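Local coordinates for probable exosome complex exonuclease 1 (Archaeoglobus fulgidus, PDB 3M7N), which probably degrades RNA from its 3' end as the catalytic exoribonuclease subunit of the archaeal exosome, and may also synthesise heteromeric RNA tails, at residues I29-S34 against A144-V149; G48-I53 against R137-N142; Y79-F84 against D95-E100; T160-G165 against V172-K177. The protein carries 1 engineered substitution. One frame throughout, in Å; residues are numbered along the deposited sequence.

Contact 1. Residues I29-S34 against A144-V149; sequences IKIEAS and ASVALV
Ile31 and Ala33 of strand 29-33 meet Val146 of helix 136-150 where the two backbones run closest, with 6.7 Å between Ala33 CA and Ala147 CA. The contact is small and wholly apolar, burying about 120 Å², and one forked side chain makes all of it from the helix. Val146 points toward the strand and splits its two methyls between two residues: CG2 meets Ile31 CG2 at 3.8 Å, while CG1 lies 4.0 Å from Ala33 CB. That division follows from its first torsion (169°), which sets CG1 opposite the backbone N and leaves CG2 beside it. Ile31 also points across, and its short CG2 branch does the touching; the two branched side chains cross obliquely. On the other side of the strand Glu32 turns away from the helix, and its OE1 forms a salt bridge with Lys30 NZ at 3.5 Å. Strand 29-33 is an outer strand of the five-stranded mixed sheet within this chain. Cys43 on the adjoining strand 41-47 touches both Ile31 and Val146, and Leu45 also packs on Ile31. The long helix 212-248 closes in through Met232 and Ala236, which lie against Ile31, and through Arg239, whose NH2 donates to Ile31 O; Ile31 is thereby held among its own sheet, helix 136-150 and helix 212-248.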
loop_
_atom_site.group_PDB
_atom_site.type_symbol
_atom_site.label_atom_id
_atom_site.label_comp_id
_atom_site.label_asym_id
_atom_site.label_seq_id
_atom_site.Cartn_x
_atom_site.Cartn_y
_atom_site.Cartn_z
ATOM N N ILE E 29 23.783 17.449 29.213
ATOM C CA ILE E 29 23.474 16.188 28.584
ATOM C C ILE E 29 23.267 15.124 29.651
ATOM O O ILE E 29 23.976 15.107 30.655
ATOM C CB ILE E 29 24.619 15.788 27.643
ATOM C CG1 ILE E 29 24.543 16.614 26.363
ATOM C CG2 ILE E 29 24.589 14.318 27.307
ATOM C CD1 ILE E 29 25.704 16.385 25.434
ATOM N N LYS E 30 22.271 14.263 29.439
ATOM C CA LYS E 30 22.039 13.089 30.277
ATOM C C LYS E 30 21.815 11.888 29.360
ATOM O O LYS E 30 21.073 11.985 28.374
ATOM C CB LYS E 30 20.817 13.295 31.170
ATOM C CG LYS E 30 20.601 12.180 32.183
ATOM C CD LYS E 30 19.120 12.005 32.581
ATOM C CE LYS E 30 18.855 10.599 33.163
ATOM N NZ LYS E 30 17.405 10.270 33.343
ATOM N N ILE E 31 22.459 10.767 29.666
ATOM C CA ILE E 31 22.336 9.563 28.857
ATOM C C ILE E 31 22.067 8.367 29.760
ATOM O O ILE E 31 22.830 8.099 30.682
ATOM C CB ILE E 31 23.635 9.245 28.081
ATOM C CG1 ILE E 31 24.108 10.457 27.281
ATOM C CG2 ILE E 31 23.447 8.015 27.170
ATOM C CD1 ILE E 31 25.280 10.157 26.374
ATOM N N GLU E 32 20.996 7.634 29.477
ATOM C CA GLU E 32 20.703 6.414 30.219
ATOM C C GLU E 32 20.345 5.236 29.306
ATOM O O GLU E 32 19.441 5.322 28.475
ATOM C CB GLU E 32 19.608 6.657 31.271
ATOM C CG GLU E 32 19.307 5.410 32.098
ATOM C CD GLU E 32 18.167 5.596 33.087
ATOM O OE1 GLU E 32 17.765 6.760 33.341
ATOM O OE2 GLU E 32 17.674 4.567 33.609
ATOM N N ALA E 33 21.056 4.133 29.483
ATOM C CA ALA E 33 20.825 2.923 28.717
ATOM C C ALA E 33 19.819 1.977 29.405
ATOM O O ALA E 33 19.623 2.061 30.613
ATOM C CB ALA E 33 22.154 2.214 28.473
ATOM N N SER E 34 19.193 1.086 28.622
ATOM C CA SER E 34 18.180 0.128 29.106
ATOM C C SER E 34 17.075 0.796 29.882
ATOM O O SER E 34 16.975 0.605 31.087
ATOM C CB SER E 34 18.791 -0.948 30.005
ATOM O OG SER E 34 19.911 -1.556 29.391
ATOM N N ALA E 144 20.668 6.692 19.596
ATOM C CA ALA E 144 20.606 5.453 18.822
ATOM C C ALA E 144 21.873 4.583 18.935
ATOM O O ALA E 144 21.773 3.358 19.020
ATOM C CB ALA E 144 20.265 5.740 17.382
ATOM N N SER E 145 23.055 5.209 18.946
ATOM C CA SER E 145 24.316 4.462 19.059
ATOM C C SER E 145 24.427 3.807 20.426
ATOM O O SER E 145 24.934 2.691 20.556
ATOM C CB SER E 145 25.538 5.367 18.794
ATOM O OG SER E 145 26.748 4.611 18.631
ATOM N N VAL E 146 23.947 4.509 21.453
ATOM C CA VAL E 146 23.891 3.925 22.794
ATOM C C VAL E 146 22.968 2.705 22.773
ATOM O O VAL E 146 23.363 1.618 23.216
ATOM C CB VAL E 146 23.451 4.947 23.882
ATOM C CG1 VAL E 146 23.137 4.238 25.202
ATOM C CG2 VAL E 146 24.524 5.983 24.092
ATOM N N ALA E 147 21.764 2.879 22.215
ATOM C CA ALA E 147 20.796 1.776 22.115
ATOM C C ALA E 147 21.350 0.573 21.350
ATOM O O ALA E 147 21.149 -0.582 21.742
ATOM C CB ALA E 147 19.470 2.246 21.505
ATOM N N LEU E 148 22.047 0.850 20.254
ATOM C CA LEU E 148 22.667 -0.219 19.481
ATOM C C LEU E 148 23.665 -0.983 20.338
ATOM O O LEU E 148 23.682 -2.220 20.331
ATOM C CB LEU E 148 23.322 0.329 18.207
ATOM C CG LEU E 148 22.342 0.720 17.081
ATOM C CD1 LEU E 148 23.019 1.507 15.975
ATOM C CD2 LEU E 148 21.629 -0.507 16.505
ATOM N N VAL E 149 24.475 -0.260 21.107
ATOM C CA VAL E 149 25.472 -0.937 21.926
ATOM C C VAL E 149 24.801 -1.729 23.031
ATOM O O VAL E 149 25.202 -2.846 23.333
ATOM C CB VAL E 149 26.521 0.041 22.516
ATOM C CG1 VAL E 149 27.438 -0.690 23.482
ATOM C CG2 VAL E 149 27.337 0.674 21.398
#

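Contact 2. Residues G48-I53 against R137-N142; sequences GKNKVI and RTACLN. With nucleotides of chain L.
Val52 makes most of the strand's share of the apolar contact, its methyls meeting Ala139 and Cys140 of helix 136-150. Its CG1, anti to the carbonyl carbon (chi1 -50°), is thereby carried to Cys140 SG at 3.8 Å and Ala139 CB at 4.0 Å, while CG2 lies beside the Ala139 carbonyl. Two residues earlier on the strand, Asn50 CB approaches Ala139 CB at 4.2 Å. The axes of strand 50-53 and helix 137-142 approach to 8.2 Å and cross at -37°, consistent with the small Ala139 between them. With an alanine at Val52 the CG1 methyl is gone, and a gap would probably open beside Cys140 SG and Ala139 CB. No hydrogen bond spans the two segments; the polar end of Asn50 binds elsewhere: OD1 accepts from Asp133 N, and ND2 donates to Ala134 O and to Met47 O of strand 41-47. The electrostatic part is Arg137, whose guanidinium meets an RNA phosphate edge-on, with NH2 3.1 Å from OP2 of C6 of chain L, while NH1 is hydrogen-bonded to Gln205 OE1. A helix on a mixed sheet, its first turn presented to RNA phosphate, fits the first domain of the RNase PH fold.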
loop_
_atom_site.group_PDB
_atom_site.type_symbol
_atom_site.label_atom_id
_atom_site.label_comp_id
_atom_site.label_asym_id
_atom_site.label_seq_id
_atom_site.Cartn_x
_atom_site.Cartn_y
_atom_site.Cartn_z
ATOM N N GLY E 48 20.503 19.490 26.006
ATOM C CA GLY E 48 19.809 20.756 26.131
ATOM C C GLY E 48 18.341 20.464 26.413
ATOM O O GLY E 48 18.013 19.622 27.249
ATOM N N LYS E 49 17.454 21.142 25.701
ATOM C CA LYS E 49 16.033 20.927 25.894
ATOM C C LYS E 49 15.508 19.749 25.101
ATOM O O LYS E 49 14.332 19.404 25.222
ATOM C CB LYS E 49 15.242 22.180 25.540
ATOM C CG LYS E 49 15.456 23.318 26.499
ATOM C CD LYS E 49 14.587 24.510 26.126
ATOM C CE LYS E 49 15.027 25.752 26.893
ATOM N NZ LYS E 49 15.484 25.396 28.275
ATOM N N ASN E 50 16.362 19.132 24.289
ATOM C CA ASN E 50 15.949 17.948 23.543
ATOM C C ASN E 50 15.713 16.825 24.507
ATOM O O ASN E 50 16.513 16.615 25.415
ATOM C CB ASN E 50 17.016 17.497 22.542
ATOM C CG ASN E 50 17.107 18.409 21.335
ATOM O OD1 ASN E 50 16.167 18.495 20.538
ATOM N ND2 ASN E 50 18.244 19.104 21.196
ATOM N N LYS E 51 14.618 16.097 24.320
ATOM C CA LYS E 51 14.416 14.860 25.076
ATOM C C LYS E 51 14.006 13.772 24.121
ATOM O O LYS E 51 12.936 13.834 23.531
ATOM C CB LYS E 51 13.349 15.029 26.150
ATOM C CG LYS E 51 13.650 16.120 27.142
ATOM C CD LYS E 51 12.806 15.961 28.400
ATOM C CE LYS E 51 12.959 17.180 29.297
ATOM N NZ LYS E 51 12.114 17.016 30.492
ATOM N N VAL E 52 14.857 12.769 23.970
ATOM C CA VAL E 52 14.621 11.759 22.962
ATOM C C VAL E 52 14.747 10.386 23.560
ATOM O O VAL E 52 15.394 10.200 24.592
ATOM C CB VAL E 52 15.639 11.871 21.800
ATOM C CG1 VAL E 52 15.716 13.297 21.301
ATOM C CG2 VAL E 52 17.005 11.394 22.239
ATOM N N ILE E 53 14.117 9.421 22.903
ATOM C CA ILE E 53 14.252 8.028 23.294
ATOM C C ILE E 53 14.491 7.114 22.077
ATOM O O ILE E 53 13.913 7.305 21.010
ATOM C CB ILE E 53 13.060 7.571 24.195
ATOM C CG1 ILE E 53 13.304 6.148 24.700
ATOM C CG2 ILE E 53 11.726 7.711 23.471
ATOM C CD1 ILE E 53 12.576 5.852 26.000
ATOM N N ARG E 137 18.220 15.965 15.728
ATOM C CA ARG E 137 18.755 14.860 14.934
ATOM C C ARG E 137 20.087 14.337 15.501
ATOM O O ARG E 137 20.362 13.139 15.449
ATOM C CB ARG E 137 18.859 15.223 13.448
ATOM C CG ARG E 137 20.223 15.695 12.995
ATOM C CD ARG E 137 20.150 16.226 11.575
ATOM N NE ARG E 137 19.068 17.200 11.446
ATOM C CZ ARG E 137 18.661 17.711 10.289
ATOM N NH1 ARG E 137 19.256 17.351 9.159
ATOM N NH2 ARG E 137 17.671 18.585 10.258
ATOM N N THR E 138 20.901 15.234 16.063
ATOM C CA THR E 138 22.172 14.826 16.681
ATOM C C THR E 138 21.903 14.076 17.999
ATOM O O THR E 138 22.477 13.016 18.247
ATOM C CB THR E 138 23.162 16.023 16.873
ATOM O OG1 THR E 138 22.710 16.900 17.916
ATOM C CG2 THR E 138 23.302 16.820 15.587
ATOM N N ALA E 139 20.994 14.610 18.809
ATOM C CA ALA E 139 20.508 13.898 19.985
ATOM C C ALA E 139 20.065 12.463 19.665
ATOM O O ALA E 139 20.512 11.501 20.322
ATOM C CB ALA E 139 19.401 14.665 20.649
ATOM N N CYS E 140 19.228 12.298 18.639
ATOM C CA CYS E 140 18.757 10.947 18.277
ATOM C C CYS E 140 19.892 10.051 17.850
ATOM O O CYS E 140 19.949 8.880 18.226
ATOM C CB CYS E 140 17.667 10.998 17.193
ATOM S SG CYS E 140 16.203 11.893 17.775
ATOM N N LEU E 141 20.805 10.583 17.054
ATOM C CA LEU E 141 21.930 9.765 16.631
ATOM C C LEU E 141 22.748 9.295 17.842
ATOM O O LEU E 141 23.185 8.136 17.890
ATOM C CB LEU E 141 22.808 10.509 15.628
ATOM C CG LEU E 141 22.377 10.558 14.163
ATOM C CD1 LEU E 141 23.260 11.547 13.369
ATOM C CD2 LEU E 141 22.401 9.155 13.547
ATOM N N ASN E 142 22.932 10.174 18.832
ATOM C CA ASN E 142 23.684 9.765 20.015
ATOM C C ASN E 142 22.926 8.703 20.770
ATOM O O ASN E 142 23.514 7.720 21.223
ATOM C CB ASN E 142 24.024 10.942 20.949
ATOM C CG ASN E 142 25.073 11.854 20.368
ATOM O OD1 ASN E 142 26.091 11.388 19.837
ATOM N ND2 ASN E 142 24.826 13.162 20.435
ATOM P P C L 6 16.361 21.708 11.823
ATOM O OP1 C L 6 17.766 21.454 12.220
ATOM O OP2 C L 6 15.833 21.067 10.595
ATOM O "O5'" C L 6 15.395 21.376 13.067
ATOM C "C5'" C L 6 15.740 21.915 14.345
ATOM C "C4'" C L 6 14.532 22.228 15.210
ATOM O "O4'" C L 6 13.519 22.962 14.477
ATOM C "C3'" C L 6 13.739 21.039 15.725
ATOM O "O3'" C L 6 14.487 20.319 16.702
ATOM C "C2'" C L 6 12.555 21.799 16.310
ATOM O "O2'" C L 6 12.855 22.464 17.530
ATOM C "C1'" C L 6 12.302 22.817 15.195
ATOM N N1 C L 6 11.208 22.367 14.292
ATOM C C2 C L 6 9.890 22.587 14.695
ATOM O O2 C L 6 9.681 23.157 15.773
ATOM N N3 C L 6 8.880 22.175 13.891
ATOM C C4 C L 6 9.153 21.569 12.732
ATOM N N4 C L 6 8.115 21.182 11.973
ATOM C C5 C L 6 10.500 21.337 12.308
ATOM C C6 C L 6 11.487 21.745 13.112
#

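Contact 3. Residues Y79-F84 against D95-E100; sequences YNMAPF and DRRSIE. With nucleotides of chain L.
Tyr79 OH gathers three partners: a hydrogen bond with Ser136 OG, and two weak ones from Arg97 NH1 (3.3 Å) and Arg97 NH2 (3.4 Å). The guanidinium offers its edge to the hydroxyl, its plane turned 70° from the tyrosine ring. Met81 SD lies near that plane, 3.2 Å from Arg97 NH2, the two side chains crossing at about a right angle. Arg97 reaches this far because CG stands opposite its backbone N (chi1 171°) and the chain runs extended to NE. There NE donates almost straight (172°) to OP2 of C6 of chain L at 2.9 Å, NH1 reaches O5' of the same nucleotide at 2.9 Å, and atom C6 of the cytosine sits over one guanidinium face. Ser98 lies beside the ring, with CB at its edge. Both its N and OG donate to Asp95 OD2, N nearly along the C-O axis at 2.8 Å as the N-cap bond of helix 96-110, OG from above the carboxylate plane on the opposite side; water 1 links Ser98 OG to Met81 N. A methionine in place of Arg97 would probably leave the C6 phosphate oxygen OP2 and ester oxygen O5' without these donors. Arg96 NH1 lies 2.6 Å from OP1 of C4 of chain L. The polar bonds of Arg97 to RNA go to backbone oxygens, consistent with a grip that depends little on sequence.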
loop_
_atom_site.group_PDB
_atom_site.type_symbol
_atom_site.label_atom_id
_atom_site.label_comp_id
_atom_site.label_asym_id
_atom_site.label_seq_id
_atom_site.Cartn_x
_atom_site.Cartn_y
_atom_site.Cartn_z
ATOM N N TYR E 79 13.003 8.359 12.372
ATOM C CA TYR E 79 13.049 9.532 13.202
ATOM C C TYR E 79 11.651 10.111 13.227
ATOM O O TYR E 79 11.059 10.389 12.183
ATOM C CB TYR E 79 14.034 10.541 12.603
ATOM C CG TYR E 79 13.948 11.941 13.168
ATOM C CD1 TYR E 79 14.824 12.377 14.170
ATOM C CD2 TYR E 79 13.014 12.846 12.680
ATOM C CE1 TYR E 79 14.751 13.692 14.678
ATOM C CE2 TYR E 79 12.939 14.145 13.176
ATOM C CZ TYR E 79 13.809 14.562 14.172
ATOM O OH TYR E 79 13.707 15.852 14.647
ATOM N N ASN E 80 11.124 10.307 14.421
ATOM C CA ASN E 80 9.749 10.735 14.546
ATOM C C ASN E 80 9.570 11.691 15.707
ATOM O O ASN E 80 10.035 11.438 16.820
ATOM C CB ASN E 80 8.824 9.518 14.696
ATOM C CG ASN E 80 7.357 9.906 14.733
ATOM O OD1 ASN E 80 6.886 10.680 13.899
ATOM N ND2 ASN E 80 6.630 9.386 15.709
ATOM N N MET E 81 8.901 12.801 15.443
ATOM C CA MET E 81 8.640 13.766 16.481
ATOM C C MET E 81 7.207 13.578 16.977
ATOM O O MET E 81 6.279 13.451 16.177
ATOM C CB MET E 81 8.840 15.186 15.949
ATOM C CG MET E 81 10.101 15.361 15.122
ATOM S SD MET E 81 10.306 17.064 14.558
ATOM C CE MET E 81 10.633 17.929 16.093
ATOM N N ALA E 82 7.041 13.547 18.296
ATOM C CA ALA E 82 5.728 13.455 18.917
ATOM C C ALA E 82 4.997 14.773 18.739
ATOM O O ALA E 82 5.619 15.827 18.718
ATOM C CB ALA E 82 5.866 13.112 20.390
ATOM N N PRO E 83 3.664 14.722 18.599
ATOM C CA PRO E 83 2.898 15.940 18.315
ATOM C C PRO E 83 3.171 17.073 19.304
ATOM O O PRO E 83 3.063 18.237 18.932
ATOM C CB PRO E 83 1.450 15.466 18.421
ATOM C CG PRO E 83 1.513 14.042 18.035
ATOM C CD PRO E 83 2.807 13.525 18.604
ATOM N N PHE E 84 3.542 16.730 20.531
ATOM C CA PHE E 84 3.708 17.711 21.602
ATOM C C PHE E 84 5.177 18.103 21.834
ATOM O O PHE E 84 5.495 18.780 22.804
ATOM C CB PHE E 84 3.144 17.139 22.905
ATOM C CG PHE E 84 3.723 15.806 23.266
ATOM C CD1 PHE E 84 2.959 14.652 23.167
ATOM C CD2 PHE E 84 5.046 15.701 23.683
ATOM C CE1 PHE E 84 3.502 13.402 23.493
ATOM C CE2 PHE E 84 5.601 14.454 24.016
ATOM C CZ PHE E 84 4.833 13.306 23.921
ATOM N N ASP E 95 6.952 13.734 7.706
ATOM C CA ASP E 95 7.040 14.772 6.707
ATOM C C ASP E 95 8.367 14.616 5.957
ATOM O O ASP E 95 9.162 13.714 6.234
ATOM C CB ASP E 95 6.881 16.160 7.342
ATOM C CG ASP E 95 7.933 16.461 8.405
ATOM O OD1 ASP E 95 7.791 17.496 9.076
ATOM O OD2 ASP E 95 8.900 15.693 8.568
ATOM N N ARG E 96 8.602 15.485 4.997
ATOM C CA ARG E 96 9.797 15.366 4.181
ATOM C C ARG E 96 11.070 15.491 5.018
ATOM O O ARG E 96 12.026 14.738 4.826
ATOM C CB ARG E 96 9.737 16.387 3.045
ATOM C CG ARG E 96 8.529 16.138 2.168
ATOM C CD ARG E 96 8.145 17.341 1.366
ATOM N NE ARG E 96 8.937 17.433 0.151
ATOM C CZ ARG E 96 9.664 18.498 -0.170
ATOM N NH1 ARG E 96 9.684 19.549 0.640
ATOM N NH2 ARG E 96 10.364 18.512 -1.300
ATOM N N ARG E 97 11.050 16.412 5.975
ATOM C CA ARG E 97 12.183 16.620 6.871
ATOM C C ARG E 97 12.495 15.349 7.685
ATOM O O ARG E 97 13.651 14.931 7.765
ATOM C CB ARG E 97 11.942 17.842 7.775
ATOM C CG ARG E 97 12.972 18.008 8.873
ATOM C CD ARG E 97 12.657 19.190 9.783
ATOM N NE ARG E 97 13.577 19.241 10.913
ATOM C CZ ARG E 97 13.396 18.596 12.067
ATOM N NH1 ARG E 97 14.295 18.702 13.038
ATOM N NH2 ARG E 97 12.321 17.843 12.254
ATOM N N SER E 98 11.469 14.726 8.261
ATOM C CA SER E 98 11.659 13.496 9.025
ATOM C C SER E 98 12.121 12.375 8.122
ATOM O O SER E 98 12.893 11.500 8.537
ATOM C CB SER E 98 10.367 13.071 9.718
ATOM O OG SER E 98 9.984 13.993 10.723
ATOM N N ILE E 99 11.634 12.382 6.887
ATOM C CA ILE E 99 12.029 11.347 5.947
ATOM C C ILE E 99 13.520 11.487 5.619
ATOM O O ILE E 99 14.273 10.514 5.583
ATOM C CB ILE E 99 11.147 11.379 4.680
ATOM C CG1 ILE E 99 9.727 10.915 5.038
ATOM C CG2 ILE E 99 11.740 10.493 3.593
ATOM C CD1 ILE E 99 8.729 11.078 3.944
ATOM N N GLU E 100 13.940 12.721 5.413
ATOM C CA GLU E 100 15.327 13.014 5.099
ATOM C C GLU E 100 16.230 12.671 6.274
ATOM O O GLU E 100 17.271 12.039 6.108
ATOM C CB GLU E 100 15.452 14.492 4.748
ATOM C CG GLU E 100 16.396 14.765 3.620
ATOM C CD GLU E 100 17.667 15.413 4.098
ATOM O OE1 GLU E 100 17.842 16.636 3.861
ATOM O OE2 GLU E 100 18.480 14.693 4.721
ATOM P P C L 6 16.361 21.708 11.823
ATOM O OP1 C L 6 17.766 21.454 12.220
ATOM O OP2 C L 6 15.833 21.067 10.595
ATOM O "O5'" C L 6 15.395 21.376 13.067
ATOM C "C5'" C L 6 15.740 21.915 14.345
ATOM C "C4'" C L 6 14.532 22.228 15.210
ATOM O "O4'" C L 6 13.519 22.962 14.477
ATOM C "C3'" C L 6 13.739 21.039 15.725
ATOM O "O3'" C L 6 14.487 20.319 16.702
ATOM C "C2'" C L 6 12.555 21.799 16.310
ATOM O "O2'" C L 6 12.855 22.464 17.530
ATOM C "C1'" C L 6 12.302 22.817 15.195
ATOM N N1 C L 6 11.208 22.367 14.292
ATOM C C2 C L 6 9.890 22.587 14.695
ATOM O O2 C L 6 9.681 23.157 15.773
ATOM N N3 C L 6 8.880 22.175 13.891
ATOM C C4 C L 6 9.153 21.569 12.732
ATOM N N4 C L 6 8.115 21.182 11.973
ATOM C C5 C L 6 10.500 21.337 12.308
ATOM C C6 C L 6 11.487 21.745 13.112
ATOM P P C L 4 10.095 21.631 3.310
ATOM O OP1 C L 4 10.939 20.636 2.599
ATOM O OP2 C L 4 9.093 21.185 4.305
ATOM O "O5'" C L 4 11.037 22.718 4.026
ATOM C "C5'" C L 4 12.087 23.365 3.305
ATOM C "C4'" C L 4 12.713 24.477 4.127
ATOM O "O4'" C L 4 11.797 25.592 4.244
ATOM C "C3'" C L 4 13.034 24.123 5.573
ATOM O "O3'" C L 4 14.261 23.423 5.668
ATOM C "C2'" C L 4 13.154 25.511 6.184
ATOM O "O2'" C L 4 14.374 26.151 5.872
ATOM C "C1'" C L 4 11.987 26.215 5.507
ATOM N N1 C L 4 10.779 26.058 6.361
ATOM C C2 C L 4 10.579 26.971 7.397
ATOM O O2 C L 4 11.407 27.881 7.538
ATOM N N3 C L 4 9.487 26.837 8.198
ATOM C C4 C L 4 8.635 25.829 7.992
ATOM N N4 C L 4 7.576 25.730 8.802
ATOM C C5 C L 4 8.826 24.875 6.945
ATOM C C6 C L 4 9.903 25.024 6.164
HETATM O O HOH W 1 8.009 13.450 12.595
#

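Contact 4. Residues T160-G165 against V172-K177; sequences TSVAVG and VLDPMK
Gly165 and Val172 pair within the beta hairpin of strands 158-167 and 170-173, at one border of the four-stranded antiparallel sheet in the second RNase PH domain. They are a hydrogen-bonded pair: Gly165 N donates to Val172 O at 2.8 Å, and Val172 N returns a 3.0 Å bond to Gly165 O. Val164 and Leu173 follow as a non-hydrogen-bonded pair, where Val164 CA also makes a CA-H...O contact with Val172 O. Asp174 N then donates to Ala163 O at 2.8 Å, before the chain leaves the sheet at the positive phi of Asp174. Pro175 folds back over the face of the hairpin to which Val172 points: its CG sits 3.3 Å from Gly165 N and its CD 3.9 Å from Ala163 CB. A beta carbon on Gly165 would collide with that ring, so the glycine makes room for the proline. Leu173 is on the opposite face, where its CD1 meets Val162 CG1 at 4.1 Å; Leu26 packs on both. The same valine methyl touches Asp174 CB, the two side chains crossing at about a right angle. Asp174 holds its carboxylate opposite the backbone N (chi1 -169°), where OD2 pairs with Arg27 in a salt bridge and accepts at 2.6 Å from water 2, which in turn accepts from Ala163 N.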
loop_
_atom_site.group_PDB
_atom_site.type_symbol
_atom_site.label_atom_id
_atom_site.label_comp_id
_atom_site.label_asym_id
_atom_site.label_seq_id
_atom_site.Cartn_x
_atom_site.Cartn_y
_atom_site.Cartn_z
ATOM N N THR E 160 28.966 9.300 17.128
ATOM C CA THR E 160 28.815 10.418 18.031
ATOM C C THR E 160 28.541 11.666 17.211
ATOM O O THR E 160 29.122 11.875 16.142
ATOM C CB THR E 160 30.082 10.591 18.939
ATOM O OG1 THR E 160 30.411 9.338 19.562
ATOM C CG2 THR E 160 29.847 11.662 20.008
ATOM N N SER E 161 27.672 12.518 17.709
ATOM C CA SER E 161 27.128 13.534 16.845
ATOM C C SER E 161 26.925 14.864 17.563
ATOM O O SER E 161 26.447 14.892 18.697
ATOM C CB SER E 161 25.804 13.004 16.253
ATOM O OG SER E 161 25.116 14.001 15.525
ATOM N N VAL E 162 27.300 15.953 16.895
ATOM C CA VAL E 162 26.960 17.305 17.321
ATOM C C VAL E 162 26.888 18.217 16.106
ATOM O O VAL E 162 27.514 17.950 15.086
ATOM C CB VAL E 162 28.080 17.971 18.177
ATOM C CG1 VAL E 162 27.490 18.678 19.391
ATOM C CG2 VAL E 162 29.153 16.996 18.542
ATOM N N ALA E 163 26.192 19.335 16.253
ATOM C CA ALA E 163 26.186 20.369 15.235
ATOM C C ALA E 163 27.049 21.554 15.679
ATOM O O ALA E 163 27.214 21.809 16.866
ATOM C CB ALA E 163 24.757 20.848 14.955
ATOM N N VAL E 164 27.606 22.269 14.713
ATOM C CA VAL E 164 28.230 23.540 14.997
ATOM C C VAL E 164 27.355 24.567 14.325
ATOM O O VAL E 164 26.935 24.368 13.180
ATOM C CB VAL E 164 29.659 23.624 14.423
ATOM C CG1 VAL E 164 30.113 25.080 14.335
ATOM C CG2 VAL E 164 30.624 22.795 15.268
ATOM N N GLY E 165 27.057 25.645 15.040
ATOM C CA GLY E 165 26.298 26.745 14.481
ATOM C C GLY E 165 27.205 27.920 14.184
ATOM O O GLY E 165 28.415 27.866 14.374
ATOM N N VAL E 172 29.805 28.430 16.944
ATOM C CA VAL E 172 29.462 27.974 18.279
ATOM C C VAL E 172 29.195 26.489 18.251
ATOM O O VAL E 172 28.739 25.956 17.243
ATOM C CB VAL E 172 28.278 28.744 18.852
ATOM C CG1 VAL E 172 28.627 30.233 18.971
ATOM C CG2 VAL E 172 27.050 28.556 17.976
ATOM N N LEU E 173 29.488 25.819 19.358
ATOM C CA LEU E 173 29.278 24.385 19.466
ATOM C C LEU E 173 27.868 24.093 19.953
ATOM O O LEU E 173 27.426 24.704 20.918
ATOM C CB LEU E 173 30.282 23.806 20.451
ATOM C CG LEU E 173 30.215 22.307 20.722
ATOM C CD1 LEU E 173 30.435 21.500 19.451
ATOM C CD2 LEU E 173 31.252 21.968 21.789
ATOM N N ASP E 174 27.157 23.183 19.279
ATOM C CA ASP E 174 25.866 22.681 19.775
ATOM C C ASP E 174 24.817 23.772 19.885
ATOM O O ASP E 174 24.348 24.081 20.973
ATOM C CB ASP E 174 26.058 22.040 21.152
ATOM C CG ASP E 174 24.835 21.265 21.632
ATOM O OD1 ASP E 174 24.578 21.287 22.852
ATOM O OD2 ASP E 174 24.129 20.632 20.805
ATOM N N PRO E 175 24.410 24.340 18.755
ATOM C CA PRO E 175 23.488 25.483 18.843
ATOM C C PRO E 175 22.158 25.162 19.546
ATOM O O PRO E 175 21.694 24.015 19.563
ATOM C CB PRO E 175 23.233 25.863 17.374
ATOM C CG PRO E 175 24.212 25.038 16.557
ATOM C CD PRO E 175 24.590 23.855 17.379
ATOM N N MET E 176 21.562 26.203 20.119
ATOM C CA MET E 176 20.253 26.139 20.759
ATOM C C MET E 176 19.261 26.739 19.765
ATOM O O MET E 176 19.652 27.285 18.732
ATOM C CB MET E 176 20.250 27.003 22.032
ATOM C CG MET E 176 20.119 28.513 21.725
ATOM S SD MET E 176 20.583 29.645 23.047
ATOM C CE MET E 176 19.552 29.040 24.393
ATOM N N LYS E 177 17.984 26.690 20.103
ATOM C CA LYS E 177 16.933 27.034 19.153
ATOM C C LYS E 177 17.119 28.442 18.587
ATOM O O LYS E 177 17.075 28.648 17.363
ATOM C CB LYS E 177 15.557 26.865 19.810
ATOM C CG LYS E 177 14.373 27.266 18.948
ATOM C CD LYS E 177 13.146 27.528 19.812
ATOM C CE LYS E 177 11.948 27.959 18.969
ATOM N NZ LYS E 177 10.758 28.301 19.810
HETATM O O HOH W 2 24.125 19.411 18.458
#

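How the contacts relate
Helix 136-150 is the common element: contact 1 uses its later part and contact 2 its first turns, their centres 10 Å apart over the same mixed sheet. Contact 3 adjoins contact 2, with Cys140 SG 3.9 Å from Tyr79 CE1. There Arg137 and Arg97 converge on the phosphate of C6 of chain L, which probably offsets the charge of the two groups, Arg137 NH2 lying 4.2 Å from Arg97 NE. The helix also ties the domains together, since Asn142 OD1 of contact 2 accepts from Ser161 N of contact 4 at 2.9 Å. Contact 4 comes within about 5 Å of the RNA, nearest atoms, whereas contact 1 stays about 14 Å away.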